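Local coordinates for cytolethal distending toxin protein B (PDB 1SR4) that probably acts as the DNase I-like, DNA-damaging subunit of a three-protein bacterial genotoxin that disturbs the cell cycle of its target cells, at residues Val27-Ser32 with Leu244-Thr249; Glu68-Leu73 with Met81-Tyr86; Ser149-Ile154 with Trp172-Asp177; Ile235-Met240 with Val255-Asp260. One frame throughout, in Å; residues are numbered along the deposited sequence.

Contact 1. Residues Val27-Ser32 with Leu244-Thr249; sequences VRQLLS and LRSQIT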
loop_
_atom_site.group_PDB
_atom_site.type_symbol
_atom_site.label_atom_id
_atom_site.label_comp_id
_atom_site.label_asym_id
_atom_site.label_seq_id
_atom_site.Cartn_x
_atom_site.Cartn_y
_atom_site.Cartn_z
ATOM N N VAL B 27 -1.499 4.909 -0.707
ATOM C CA VAL B 27 -0.413 5.856 -0.468
ATOM C C VAL B 27 -0.362 6.275 1.004
ATOM O O VAL B 27 0.713 6.350 1.572
ATOM C CB VAL B 27 -0.520 7.099 -1.363
ATOM C CG1 VAL B 27 0.578 8.111 -0.998
ATOM C CG2 VAL B 27 -0.354 6.692 -2.819
ATOM N N ARG B 28 -1.513 6.525 1.629
ATOM C CA ARG B 28 -1.510 6.899 3.040
ATOM C C ARG B 28 -0.873 5.803 3.896
ATOM O O ARG B 28 -0.098 6.086 4.797
ATOM C CB ARG B 28 -2.934 7.171 3.537
ATOM C CG ARG B 28 -3.647 8.297 2.794
ATOM C CD ARG B 28 -5.062 8.516 3.331
ATOM N NE ARG B 28 -5.004 9.163 4.619
ATOM C CZ ARG B 28 -5.335 10.424 4.837
ATOM N NH1 ARG B 28 -5.775 11.188 3.853
ATOM N NH2 ARG B 28 -5.168 10.924 6.038
ATOM N N GLN B 29 -1.191 4.548 3.618
ATOM C CA GLN B 29 -0.609 3.464 4.400
ATOM C C GLN B 29 0.901 3.309 4.180
ATOM O O GLN B 29 1.630 2.930 5.104
ATOM C CB GLN B 29 -1.363 2.144 4.101
ATOM C CG GLN B 29 -2.781 2.135 4.707
ATOM C CD GLN B 29 -3.682 0.984 4.232
ATOM O OE1 GLN B 29 -3.212 0.005 3.645
ATOM N NE2 GLN B 29 -4.995 1.101 4.508
ATOM N N LEU B 30 1.389 3.617 2.980
ATOM C CA LEU B 30 2.822 3.486 2.711
ATOM C C LEU B 30 3.642 4.521 3.491
ATOM O O LEU B 30 4.829 4.314 3.776
ATOM C CB LEU B 30 3.108 3.643 1.203
ATOM C CG LEU B 30 2.414 2.625 0.280
ATOM C CD1 LEU B 30 2.825 2.920 -1.159
ATOM C CD2 LEU B 30 2.790 1.179 0.647
ATOM N N LEU B 31 3.007 5.637 3.824
ATOM C CA LEU B 31 3.690 6.712 4.549
ATOM C C LEU B 31 3.538 6.703 6.076
ATOM O O LEU B 31 4.241 7.425 6.768
ATOM C CB LEU B 31 3.186 8.064 4.021
ATOM C CG LEU B 31 3.438 8.352 2.538
ATOM C CD1 LEU B 31 2.489 9.443 2.038
ATOM C CD2 LEU B 31 4.888 8.750 2.345
ATOM N N SER B 32 2.635 5.897 6.616
ATOM C CA SER B 32 2.438 5.945 8.061
ATOM C C SER B 32 3.223 4.979 8.915
ATOM O O SER B 32 3.908 4.084 8.415
ATOM C CB SER B 32 0.955 5.816 8.393
ATOM O OG SER B 32 0.445 4.600 7.928
ATOM N N LEU B 244 0.802 -2.598 4.376
ATOM C CA LEU B 244 -0.581 -2.809 3.942
ATOM C C LEU B 244 -1.605 -3.227 5.007
ATOM O O LEU B 244 -1.315 -4.038 5.882
ATOM C CB LEU B 244 -0.598 -3.824 2.788
ATOM C CG LEU B 244 0.454 -3.577 1.697
ATOM C CD1 LEU B 244 0.281 -4.588 0.577
ATOM C CD2 LEU B 244 0.315 -2.167 1.140
ATOM N N ARG B 245 -2.801 -2.649 4.907
ATOM C CA ARG B 245 -3.921 -2.950 5.807
ATOM C C ARG B 245 -5.167 -3.041 4.915
ATOM O O ARG B 245 -6.281 -3.121 5.407
ATOM C CB ARG B 245 -4.125 -1.812 6.801
ATOM C CG ARG B 245 -2.846 -1.325 7.501
ATOM C CD ARG B 245 -2.349 -2.325 8.516
ATOM N NE ARG B 245 -1.245 -1.778 9.325
ATOM C CZ ARG B 245 0.047 -2.018 9.098
ATOM N NH1 ARG B 245 0.422 -2.795 8.084
ATOM N NH2 ARG B 245 0.969 -1.489 9.894
ATOM N N SER B 246 -4.941 -3.039 3.598
ATOM C CA SER B 246 -6.009 -3.056 2.598
ATOM C C SER B 246 -5.575 -3.712 1.297
ATOM O O SER B 246 -4.400 -3.994 1.087
ATOM C CB SER B 246 -6.393 -1.617 2.211
ATOM O OG SER B 246 -6.883 -0.858 3.305
ATOM N N GLN B 247 -6.547 -3.901 0.412
ATOM C CA GLN B 247 -6.279 -4.402 -0.925
ATOM C C GLN B 247 -5.346 -3.350 -1.562
ATOM O O GLN B 247 -5.428 -2.150 -1.229
ATOM C CB GLN B 247 -7.587 -4.447 -1.720
ATOM C CG GLN B 247 -7.442 -4.544 -3.242
ATOM C CD GLN B 247 -6.797 -5.844 -3.687
ATOM O OE1 GLN B 247 -5.709 -6.205 -3.212
ATOM N NE2 GLN B 247 -7.456 -6.556 -4.605
ATOM N N ILE B 248 -4.443 -3.793 -2.435
ATOM C CA ILE B 248 -3.559 -2.877 -3.157
ATOM C C ILE B 248 -4.400 -2.540 -4.375
ATOM O O ILE B 248 -4.757 -3.434 -5.143
ATOM C CB ILE B 248 -2.241 -3.559 -3.591
ATOM C CG1 ILE B 248 -1.460 -3.995 -2.351
ATOM C CG2 ILE B 248 -1.370 -2.575 -4.400
ATOM C CD1 ILE B 248 -0.074 -4.524 -2.664
ATOM N N THR B 249 -4.728 -1.259 -4.541
ATOM C CA THR B 249 -5.609 -0.838 -5.624
ATOM C C THR B 249 -5.048 -0.636 -7.040
ATOM O O THR B 249 -5.601 0.137 -7.831
ATOM C CB THR B 249 -6.394 0.427 -5.207
ATOM O OG1 THR B 249 -5.480 1.490 -4.919
ATOM C CG2 THR B 249 -7.219 0.145 -3.967
#

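Contact 2. Residues Glu68-Leu73 with Met81-Tyr86; sequences EYTWNL and MVYIYY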
loop_
_atom_site.group_PDB
_atom_site.type_symbol
_atom_site.label_atom_id
_atom_site.label_comp_id
_atom_site.label_asym_id
_atom_site.label_seq_id
_atom_site.Cartn_x
_atom_site.Cartn_y
_atom_site.Cartn_z
ATOM N N GLU B 68 5.423 22.058 -6.335
ATOM C CA GLU B 68 5.478 21.603 -4.952
ATOM C C GLU B 68 4.122 21.791 -4.262
ATOM O O GLU B 68 3.483 22.837 -4.413
ATOM C CB GLU B 68 6.546 22.383 -4.194
ATOM C CG GLU B 68 6.731 21.958 -2.739
ATOM C CD GLU B 68 7.639 22.921 -1.987
ATOM O OE1 GLU B 68 7.237 24.083 -1.807
ATOM O OE2 GLU B 68 8.753 22.533 -1.584
ATOM N N TYR B 69 3.690 20.772 -3.515
ATOM C CA TYR B 69 2.433 20.807 -2.768
ATOM C C TYR B 69 2.697 20.282 -1.361
ATOM O O TYR B 69 3.722 19.647 -1.111
ATOM C CB TYR B 69 1.388 19.866 -3.391
ATOM C CG TYR B 69 0.836 20.294 -4.725
ATOM C CD1 TYR B 69 -0.458 20.819 -4.834
ATOM C CD2 TYR B 69 1.601 20.175 -5.877
ATOM C CE1 TYR B 69 -0.970 21.215 -6.080
ATOM C CE2 TYR B 69 1.105 20.564 -7.118
ATOM C CZ TYR B 69 -0.178 21.083 -7.215
ATOM O OH TYR B 69 -0.645 21.491 -8.444
ATOM N N THR B 70 1.770 20.564 -0.450
ATOM C CA THR B 70 1.829 19.994 0.887
ATOM C C THR B 70 0.506 19.226 1.000
ATOM O O THR B 70 -0.509 19.581 0.376
ATOM C CB THR B 70 1.925 21.041 2.037
ATOM O OG1 THR B 70 0.807 21.931 1.991
ATOM C CG2 THR B 70 3.247 21.819 1.953
ATOM N N TRP B 71 0.523 18.158 1.780
ATOM C CA TRP B 71 -0.654 17.327 1.943
ATOM C C TRP B 71 -0.664 16.863 3.386
ATOM O O TRP B 71 0.339 16.357 3.878
ATOM C CB TRP B 71 -0.558 16.142 0.980
ATOM C CG TRP B 71 -1.673 15.152 1.075
ATOM C CD1 TRP B 71 -2.991 15.410 1.298
ATOM C CD2 TRP B 71 -1.568 13.739 0.875
ATOM N NE1 TRP B 71 -3.721 14.247 1.248
ATOM C CE2 TRP B 71 -2.869 13.204 0.988
ATOM C CE3 TRP B 71 -0.499 12.875 0.603
ATOM C CZ2 TRP B 71 -3.133 11.837 0.841
ATOM C CZ3 TRP B 71 -0.759 11.514 0.454
ATOM C CH2 TRP B 71 -2.070 11.011 0.576
ATOM N N ASN B 72 -1.791 17.053 4.057
ATOM C CA ASN B 72 -1.911 16.685 5.462
ATOM C C ASN B 72 -2.495 15.291 5.636
ATOM O O ASN B 72 -3.670 15.073 5.366
ATOM C CB ASN B 72 -2.780 17.716 6.193
ATOM C CG ASN B 72 -2.861 17.456 7.686
ATOM O OD1 ASN B 72 -2.179 16.562 8.210
ATOM N ND2 ASN B 72 -3.692 18.235 8.383
ATOM N N LEU B 73 -1.673 14.351 6.094
ATOM C CA LEU B 73 -2.115 12.970 6.303
ATOM C C LEU B 73 -2.867 12.839 7.631
ATOM O O LEU B 73 -3.454 11.794 7.929
ATOM C CB LEU B 73 -0.906 12.021 6.311
ATOM C CG LEU B 73 -0.020 12.000 5.060
ATOM C CD1 LEU B 73 1.260 11.219 5.357
ATOM C CD2 LEU B 73 -0.776 11.370 3.893
ATOM N N MET B 81 2.218 16.340 8.066
ATOM C CA MET B 81 2.527 16.838 6.733
ATOM C C MET B 81 3.612 16.201 5.908
ATOM O O MET B 81 4.647 15.805 6.423
ATOM C CB MET B 81 2.885 18.325 6.811
ATOM C CG MET B 81 1.978 19.195 7.654
ATOM S SD MET B 81 0.335 19.287 6.968
ATOM C CE MET B 81 0.686 19.703 5.239
ATOM N N VAL B 82 3.367 16.137 4.602
ATOM C CA VAL B 82 4.369 15.671 3.656
ATOM C C VAL B 82 4.335 16.628 2.474
ATOM O O VAL B 82 3.328 17.310 2.240
ATOM C CB VAL B 82 4.113 14.237 3.114
ATOM C CG1 VAL B 82 4.318 13.210 4.244
ATOM C CG2 VAL B 82 2.721 14.137 2.494
ATOM N N TYR B 83 5.445 16.700 1.752
ATOM C CA TYR B 83 5.519 17.526 0.562
ATOM C C TYR B 83 5.279 16.588 -0.615
ATOM O O TYR B 83 5.592 15.395 -0.534
ATOM C CB TYR B 83 6.923 18.121 0.409
ATOM C CG TYR B 83 7.249 19.214 1.385
ATOM C CD1 TYR B 83 6.873 20.540 1.134
ATOM C CD2 TYR B 83 7.938 18.930 2.563
ATOM C CE1 TYR B 83 7.182 21.553 2.037
ATOM C CE2 TYR B 83 8.249 19.939 3.480
ATOM C CZ TYR B 83 7.870 21.239 3.214
ATOM O OH TYR B 83 8.151 22.219 4.142
ATOM N N ILE B 84 4.709 17.106 -1.693
ATOM C CA ILE B 84 4.553 16.291 -2.892
ATOM C C ILE B 84 5.116 17.093 -4.058
ATOM O O ILE B 84 4.712 18.235 -4.264
ATOM C CB ILE B 84 3.081 15.961 -3.272
ATOM C CG1 ILE B 84 2.351 15.252 -2.119
ATOM C CG2 ILE B 84 3.090 15.041 -4.527
ATOM C CD1 ILE B 84 0.842 14.975 -2.395
ATOM N N TYR B 85 6.051 16.503 -4.808
ATOM C CA TYR B 85 6.629 17.155 -5.995
ATOM C C TYR B 85 5.936 16.434 -7.149
ATOM O O TYR B 85 6.071 15.224 -7.330
ATOM C CB TYR B 85 8.136 16.986 -5.989
ATOM C CG TYR B 85 8.725 17.759 -4.838
ATOM C CD1 TYR B 85 8.920 19.142 -4.937
ATOM C CD2 TYR B 85 8.944 17.146 -3.601
ATOM C CE1 TYR B 85 9.306 19.899 -3.829
ATOM C CE2 TYR B 85 9.334 17.896 -2.484
ATOM C CZ TYR B 85 9.506 19.277 -2.606
ATOM O OH TYR B 85 9.823 20.044 -1.489
ATOM N N TYR B 86 5.169 17.204 -7.903
ATOM C CA TYR B 86 4.305 16.681 -8.957
ATOM C C TYR B 86 4.655 17.144 -10.370
ATOM O O TYR B 86 4.784 18.340 -10.631
ATOM C CB TYR B 86 2.886 17.113 -8.566
ATOM C CG TYR B 86 1.737 16.753 -9.479
ATOM C CD1 TYR B 86 1.448 15.422 -9.791
ATOM C CD2 TYR B 86 0.848 17.742 -9.913
ATOM C CE1 TYR B 86 0.292 15.080 -10.502
ATOM C CE2 TYR B 86 -0.317 17.410 -10.628
ATOM C CZ TYR B 86 -0.587 16.075 -10.913
ATOM O OH TYR B 86 -1.745 15.743 -11.593
#

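Contact 3. Residues Ser149-Ile154 with Trp172-Asp177; sequences SLIRNI and WMVVGD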
loop_
_atom_site.group_PDB
_atom_site.type_symbol
_atom_site.label_atom_id
_atom_site.label_comp_id
_atom_site.label_asym_id
_atom_site.label_seq_id
_atom_site.Cartn_x
_atom_site.Cartn_y
_atom_site.Cartn_z
ATOM N N SER B 149 19.807 4.885 -21.592
ATOM C CA SER B 149 20.245 6.268 -21.820
ATOM C C SER B 149 19.745 7.188 -20.707
ATOM O O SER B 149 20.380 8.197 -20.394
ATOM C CB SER B 149 19.804 6.794 -23.207
ATOM O OG SER B 149 18.408 6.916 -23.337
ATOM N N LEU B 150 18.623 6.838 -20.088
ATOM C CA LEU B 150 18.104 7.648 -18.981
ATOM C C LEU B 150 19.099 7.555 -17.811
ATOM O O LEU B 150 19.496 8.569 -17.246
ATOM C CB LEU B 150 16.723 7.150 -18.535
ATOM C CG LEU B 150 15.993 7.999 -17.484
ATOM C CD1 LEU B 150 15.802 9.410 -18.012
ATOM C CD2 LEU B 150 14.637 7.374 -17.149
ATOM N N ILE B 151 19.509 6.335 -17.468
ATOM C CA ILE B 151 20.467 6.111 -16.385
ATOM C C ILE B 151 21.809 6.794 -16.722
ATOM O O ILE B 151 22.405 7.465 -15.875
ATOM C CB ILE B 151 20.715 4.585 -16.161
ATOM C CG1 ILE B 151 19.398 3.880 -15.793
ATOM C CG2 ILE B 151 21.779 4.367 -15.071
ATOM C CD1 ILE B 151 18.684 4.502 -14.648
ATOM N N ARG B 152 22.283 6.619 -17.956
ATOM C CA ARG B 152 23.531 7.249 -18.381
ATOM C C ARG B 152 23.461 8.771 -18.259
ATOM O O ARG B 152 24.402 9.403 -17.764
ATOM C CB ARG B 152 23.877 6.857 -19.828
ATOM C CG ARG B 152 25.083 7.629 -20.401
ATOM C CD ARG B 152 25.409 7.219 -21.835
ATOM N NE ARG B 152 24.229 7.260 -22.698
ATOM C CZ ARG B 152 23.541 8.364 -22.976
ATOM N NH1 ARG B 152 23.918 9.525 -22.464
ATOM N NH2 ARG B 152 22.468 8.305 -23.755
ATOM N N ASN B 153 22.360 9.379 -18.694
ATOM C CA ASN B 153 22.259 10.832 -18.602
ATOM C C ASN B 153 22.230 11.292 -17.144
ATOM O O ASN B 153 22.763 12.350 -16.810
ATOM C CB ASN B 153 21.028 11.353 -19.350
ATOM C CG ASN B 153 21.201 11.304 -20.862
ATOM O OD1 ASN B 153 22.306 11.113 -21.359
ATOM N ND2 ASN B 153 20.112 11.492 -21.598
ATOM N N ILE B 154 21.604 10.508 -16.273
ATOM C CA ILE B 154 21.569 10.867 -14.859
ATOM C C ILE B 154 23.004 10.797 -14.337
ATOM O O ILE B 154 23.464 11.696 -13.634
ATOM C CB ILE B 154 20.656 9.903 -14.050
ATOM C CG1 ILE B 154 19.184 10.164 -14.417
ATOM C CG2 ILE B 154 20.891 10.083 -12.545
ATOM C CD1 ILE B 154 18.213 9.168 -13.817
ATOM N N TRP B 172 22.930 9.211 -5.562
ATOM C CA TRP B 172 21.634 9.301 -6.228
ATOM C C TRP B 172 21.002 7.919 -6.374
ATOM O O TRP B 172 21.704 6.916 -6.487
ATOM C CB TRP B 172 21.732 9.988 -7.599
ATOM C CG TRP B 172 22.803 9.490 -8.534
ATOM C CD1 TRP B 172 24.064 9.992 -8.673
ATOM C CD2 TRP B 172 22.679 8.447 -9.511
ATOM N NE1 TRP B 172 24.728 9.336 -9.682
ATOM C CE2 TRP B 172 23.901 8.383 -10.213
ATOM C CE3 TRP B 172 21.651 7.559 -9.862
ATOM C CZ2 TRP B 172 24.128 7.473 -11.248
ATOM C CZ3 TRP B 172 21.877 6.646 -10.897
ATOM C CH2 TRP B 172 23.108 6.615 -11.575
ATOM N N MET B 173 19.671 7.896 -6.366
ATOM C CA MET B 173 18.876 6.675 -6.444
ATOM C C MET B 173 17.731 6.889 -7.447
ATOM O O MET B 173 16.957 7.829 -7.307
ATOM C CB MET B 173 18.291 6.423 -5.063
ATOM C CG MET B 173 18.073 5.006 -4.697
ATOM S SD MET B 173 17.423 4.938 -3.014
ATOM C CE MET B 173 16.649 3.407 -3.096
ATOM N N VAL B 174 17.624 6.008 -8.436
ATOM C CA VAL B 174 16.588 6.093 -9.462
ATOM C C VAL B 174 15.611 4.955 -9.154
ATOM O O VAL B 174 15.970 3.787 -9.240
ATOM C CB VAL B 174 17.214 5.917 -10.861
ATOM C CG1 VAL B 174 16.143 6.016 -11.930
ATOM C CG2 VAL B 174 18.285 6.980 -11.066
ATOM N N VAL B 175 14.382 5.313 -8.790
ATOM C CA VAL B 175 13.368 4.337 -8.376
ATOM C C VAL B 175 12.065 4.417 -9.160
ATOM O O VAL B 175 11.501 5.492 -9.336
ATOM C CB VAL B 175 13.017 4.552 -6.891
ATOM C CG1 VAL B 175 12.129 3.424 -6.383
ATOM C CG2 VAL B 175 14.310 4.674 -6.075
ATOM N N GLY B 176 11.556 3.274 -9.595
ATOM C CA GLY B 176 10.309 3.323 -10.321
ATOM C C GLY B 176 9.993 2.091 -11.127
ATOM O O GLY B 176 10.485 1.003 -10.849
ATOM N N ASP B 177 9.156 2.290 -12.135
ATOM C CA ASP B 177 8.699 1.224 -13.018
ATOM C C ASP B 177 9.614 1.201 -14.239
ATOM O O ASP B 177 9.461 2.030 -15.158
ATOM C CB ASP B 177 7.256 1.531 -13.410
ATOM C CG ASP B 177 6.619 0.456 -14.275
ATOM O OD1 ASP B 177 7.336 -0.414 -14.834
ATOM O OD2 ASP B 177 5.372 0.507 -14.396
#

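Contact 4. Residues Ile235-Met240 with Val255-Asp260; sequences IGASLM and VSFVRD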
loop_
_atom_site.group_PDB
_atom_site.type_symbol
_atom_site.label_atom_id
_atom_site.label_comp_id
_atom_site.label_asym_id
_atom_site.label_seq_id
_atom_site.Cartn_x
_atom_site.Cartn_y
_atom_site.Cartn_z
ATOM N N ILE B 235 21.596 -1.780 1.287
ATOM C CA ILE B 235 20.199 -1.418 1.069
ATOM C C ILE B 235 19.540 -2.590 0.354
ATOM O O ILE B 235 20.039 -3.055 -0.659
ATOM C CB ILE B 235 20.079 -0.147 0.214
ATOM C CG1 ILE B 235 20.704 1.034 0.967
ATOM C CG2 ILE B 235 18.601 0.130 -0.119
ATOM C CD1 ILE B 235 20.608 2.391 0.223
ATOM N N GLY B 236 18.436 -3.094 0.905
ATOM C CA GLY B 236 17.758 -4.212 0.273
ATOM C C GLY B 236 16.374 -3.830 -0.234
ATOM O O GLY B 236 15.696 -2.981 0.369
ATOM N N ALA B 237 15.945 -4.448 -1.335
ATOM C CA ALA B 237 14.618 -4.176 -1.893
ATOM C C ALA B 237 13.654 -5.235 -1.377
ATOM O O ALA B 237 14.041 -6.376 -1.162
ATOM C CB ALA B 237 14.660 -4.216 -3.415
ATOM N N SER B 238 12.393 -4.865 -1.189
ATOM C CA SER B 238 11.410 -5.821 -0.700
ATOM C C SER B 238 10.015 -5.315 -1.028
ATOM O O SER B 238 9.808 -4.104 -1.071
ATOM C CB SER B 238 11.553 -5.949 0.823
ATOM O OG SER B 238 10.576 -6.809 1.369
ATOM N N LEU B 239 9.071 -6.209 -1.322
ATOM C CA LEU B 239 7.702 -5.733 -1.535
ATOM C C LEU B 239 7.401 -5.100 -0.170
ATOM O O LEU B 239 7.754 -5.672 0.864
ATOM C CB LEU B 239 6.740 -6.902 -1.808
ATOM C CG LEU B 239 7.037 -7.718 -3.078
ATOM C CD1 LEU B 239 5.971 -8.783 -3.290
ATOM C CD2 LEU B 239 7.092 -6.765 -4.284
ATOM N N MET B 240 6.776 -3.925 -0.151
ATOM C CA MET B 240 6.489 -3.241 1.120
ATOM C C MET B 240 5.194 -3.732 1.773
ATOM O O MET B 240 4.313 -2.945 2.123
ATOM C CB MET B 240 6.408 -1.723 0.894
ATOM C CG MET B 240 6.423 -0.909 2.192
ATOM S SD MET B 240 6.636 0.817 1.792
ATOM C CE MET B 240 7.510 1.423 3.227
ATOM N N VAL B 255 7.130 -1.272 -3.483
ATOM C CA VAL B 255 8.439 -1.846 -3.181
ATOM C C VAL B 255 9.216 -0.860 -2.310
ATOM O O VAL B 255 9.209 0.334 -2.592
ATOM C CB VAL B 255 9.222 -2.078 -4.484
ATOM C CG1 VAL B 255 10.623 -2.644 -4.170
ATOM C CG2 VAL B 255 8.431 -3.039 -5.386
ATOM N N SER B 256 9.869 -1.348 -1.257
ATOM C CA SER B 256 10.627 -0.457 -0.387
ATOM C C SER B 256 12.117 -0.777 -0.461
ATOM O O SER B 256 12.507 -1.876 -0.862
ATOM C CB SER B 256 10.129 -0.588 1.055
ATOM O OG SER B 256 10.324 -1.923 1.478
ATOM N N PHE B 257 12.940 0.197 -0.086
ATOM C CA PHE B 257 14.392 0.066 -0.115
ATOM C C PHE B 257 14.815 0.603 1.249
ATOM O O PHE B 257 14.703 1.794 1.513
ATOM C CB PHE B 257 14.952 0.911 -1.272
ATOM C CG PHE B 257 14.303 0.599 -2.599
ATOM C CD1 PHE B 257 14.766 -0.447 -3.394
ATOM C CD2 PHE B 257 13.149 1.275 -2.989
ATOM C CE1 PHE B 257 14.081 -0.821 -4.556
ATOM C CE2 PHE B 257 12.455 0.909 -4.153
ATOM C CZ PHE B 257 12.912 -0.133 -4.934
ATOM N N VAL B 258 15.278 -0.303 2.109
ATOM C CA VAL B 258 15.634 0.009 3.493
ATOM C C VAL B 258 16.970 -0.631 3.884
ATOM O O VAL B 258 17.297 -1.720 3.417
ATOM C CB VAL B 258 14.522 -0.531 4.436
ATOM C CG1 VAL B 258 14.766 -0.111 5.873
ATOM C CG2 VAL B 258 13.153 -0.018 3.966
ATOM N N ARG B 259 17.725 0.045 4.750
ATOM C CA ARG B 259 19.018 -0.462 5.219
ATOM C C ARG B 259 18.867 -1.852 5.852
ATOM O O ARG B 259 17.915 -2.090 6.600
ATOM C CB ARG B 259 19.588 0.504 6.257
ATOM C CG ARG B 259 20.999 0.202 6.734
ATOM C CD ARG B 259 21.446 1.288 7.696
ATOM N NE ARG B 259 20.644 1.255 8.917
ATOM C CZ ARG B 259 20.185 2.334 9.546
ATOM N NH1 ARG B 259 20.440 3.549 9.068
ATOM N NH2 ARG B 259 19.476 2.200 10.662
ATOM N N ASP B 260 19.791 -2.765 5.560
ATOM C CA ASP B 260 19.720 -4.099 6.150
ATOM C C ASP B 260 19.825 -3.943 7.668
ATOM O O ASP B 260 20.568 -3.096 8.164
ATOM C CB ASP B 260 20.877 -4.998 5.685
ATOM C CG ASP B 260 20.882 -5.232 4.183
ATOM O OD1 ASP B 260 19.799 -5.413 3.601
ATOM O OD2 ASP B 260 21.978 -5.257 3.584
HETATM O O HOH W 1 13.269 -3.160 1.908
#

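Contact 1. Residues Val27-Ser32 with Leu244-Thr249
Q29 reaches from helix 20-31 into the 244-249 loop and meets R245 and S246 with its carboxamide. Q29 OE1 accepts the backbone N-H of R245 at 3.0 Å, a donor standing well above the carbonyl plane, while Q29 NE2 gives a nearly straight bond (167°) to S246 OG, also 3.0 Å away and in the amide plane. A glutamine suits the place because one buried amide supplies both an acceptor and a donor, and the two bonds together fix its flip. Its chain is extended beyond CG, which carries the amide across to the loop. R245 covers the amide with its CB, 3.8 Å from Q29 OE1. The R245 chain then bends at chi2 (-72°), which brings NH1 back to L244 O; NH1 also bonds N242 O, and NH2 bonds the O of S58 of the subunit A chain. L244 adds an apolar touch, its CD2 lying 4.2 Å from L30 CD2 as the two leucines run side by side. Behind this contact, V27 and L30 seat helix 20-31 on W10 of strand 7-11 and L40 of strand 39-43. I248 also packs on W10, and the loop links strands 235-239 and 255-259.

Contact 2. Residues Glu68-Leu73 with Met81-Tyr86
E68 and Y85 run side by side on one face of an antiparallel hairpin, and Y85 OH donates at 2.7 Å to E68 OE2, which accepts on its anti lone pair, the one away from the other carboxylate oxygen. The glutamate is stretched out, with CG opposite the backbone N (chi1 -178°), which lays its CG 3.5 Å from Y85 CE1 and brings the carboxylate level with the phenol. Farther along this face M81, bent at chi2 and chi3, curls over its neighbours: M81 SD sits 3.6 Å from N72 CB and M81 CE 3.7 Å from T70 CB, a fit that a flexible thioether makes easily. The face with W71, V82 and I84 is largely apolar. There W71 CB meets I84 CD1 at 3.8 Å and W71 CE3 meets V82 CG2 at 3.9 Å; the branched residues fill in beside the large indole. Just past the strand, the L73 side chain crosses that of V82 at about a right angle, CD1 against CG1. Paired backbone bonds join Y69 with I84 and W71 with V82, fixing which side chains come abreast. In the next shell, V27 and R28 of helix 20-31 pack on W71. R57 forms a salt bridge to E68 OE2, Q105 also bonds that oxygen, T55 bonds OE1, and Y85 OH accepts from A106 N. So many donors round one buried carboxylate would probably favour its ionised form, and the tyrosine hydroxyl, itself receiving an N-H, is probably held in a fixed orientation.

Contact 3. Residues Ser149-Ile154 with Trp172-Asp177
A beta-alpha-beta crossover brings helix 147-159 against strand 171-175, and the contact is where its helix lies on its second strand. I154 has the largest share. Its CG2 branch sits over one face of the W172 indole, 3.8 Å from the centroid of the six-membered ring and only 13° off the ring normal, a CH-pi contact. The other branch of I154 ends in CD1, which meets V174 CG2 tip to tip at 3.5 Å. One turn earlier I151 uses its own two branches: CD1 approaches V174 CG1 at 4.0 Å, and CG2 lies at the indole edge, 4.4 Å from W172 CH2. Branched isoleucines suit a helix in this place because each can touch two strand residues at once. The first strand of the crossover is 132-138, parallel to 171-175 and next to it in the sheet; F135 and V137 from it extend the same apolar layer to I154 and V174. In W172, CG stands between the backbone N and the carbonyl carbon (chi1 49°), which lifts the ring toward the helix. N159 takes its NE1 proton, and the rings of F158 and H221 meet the indole too. Beyond V174 the chain turns a corner at G176, whose backbone angles call for glycine and which opens the Gly-Asp-Phe-Asn sequence found at the active site in DNase I-like enzymes; D177 accepts a bond from N11 ND2.

Contact 4. Residues Ile235-Met240 with Val255-Asp260
The F257 ring receives A237 CB at a slant, 3.6 Å from F257 CE1; the small methyl suits a position directly across from a bulky ring in a non-hydrogen-bonded pair. I235 flanks the phenylalanine on the same side of the sheet, its CG2 3.9 Å from F257 CB and its side chain roughly at a right angle to it. A218 of strand 216-221, M173 and V175 of strand 171-175 and T9 of strand 7-11 also touch F257. The carboxylate of D260 is a second flat group. Its OD1 comes within 3.8 Å of G236 N, an approach made easy because glycine has no side chain there, while OD2 forms salt bridges to R234 and to R107 of the subunit A chain. On the face of S238, S256 and V258, S256 CB meets M240 SD at 3.8 Å, the methionine, extended beyond CG, coming in from just past the strand end. S256 OG, placed between backbone N and carbonyl carbon (chi1 61°), is 3.2 Å from a water that donates to G236 O at 2.9 Å, and the small polar residue thus shares a water with the neighbouring strand. Backbone bonds pair G236 with V258, the former's N-H almost straight at 175°, and S238 with S256, where S256 N reaches S238 O at 2.8 Å. Such an antiparallel pair, with 235-239 outermost within the chain and F257 turned toward the second sheet, is the edge of a DNase I-like beta sandwich.

How the contacts relate
Contacts 2 and 4 lie in the same eight-stranded sheet, toward its two ends, with centres 23 Å apart, while contact 3 sets a helix on a strand of the second sheet. Contact 4 packs against contact 3 across the sandwich: F257 CE2 is 3.4 Å from V175 CG1, and F257 CB is 3.5 Å from M173 CE. Contact 1 touches contacts 2 and 4, through W71 CZ3 against V27 CG1 (3.9 Å) and M240 CE against L30 O (4.0 Å). Contacts 1 and 3 are on opposite sides of the chain's centre, with nearest atoms about 11 Å apart. D177 of contact 3, bonded to N11 and touching H252, marks the probable active site, whereas contacts 1 and 4 meet subunit A, and contact 1 also protein C.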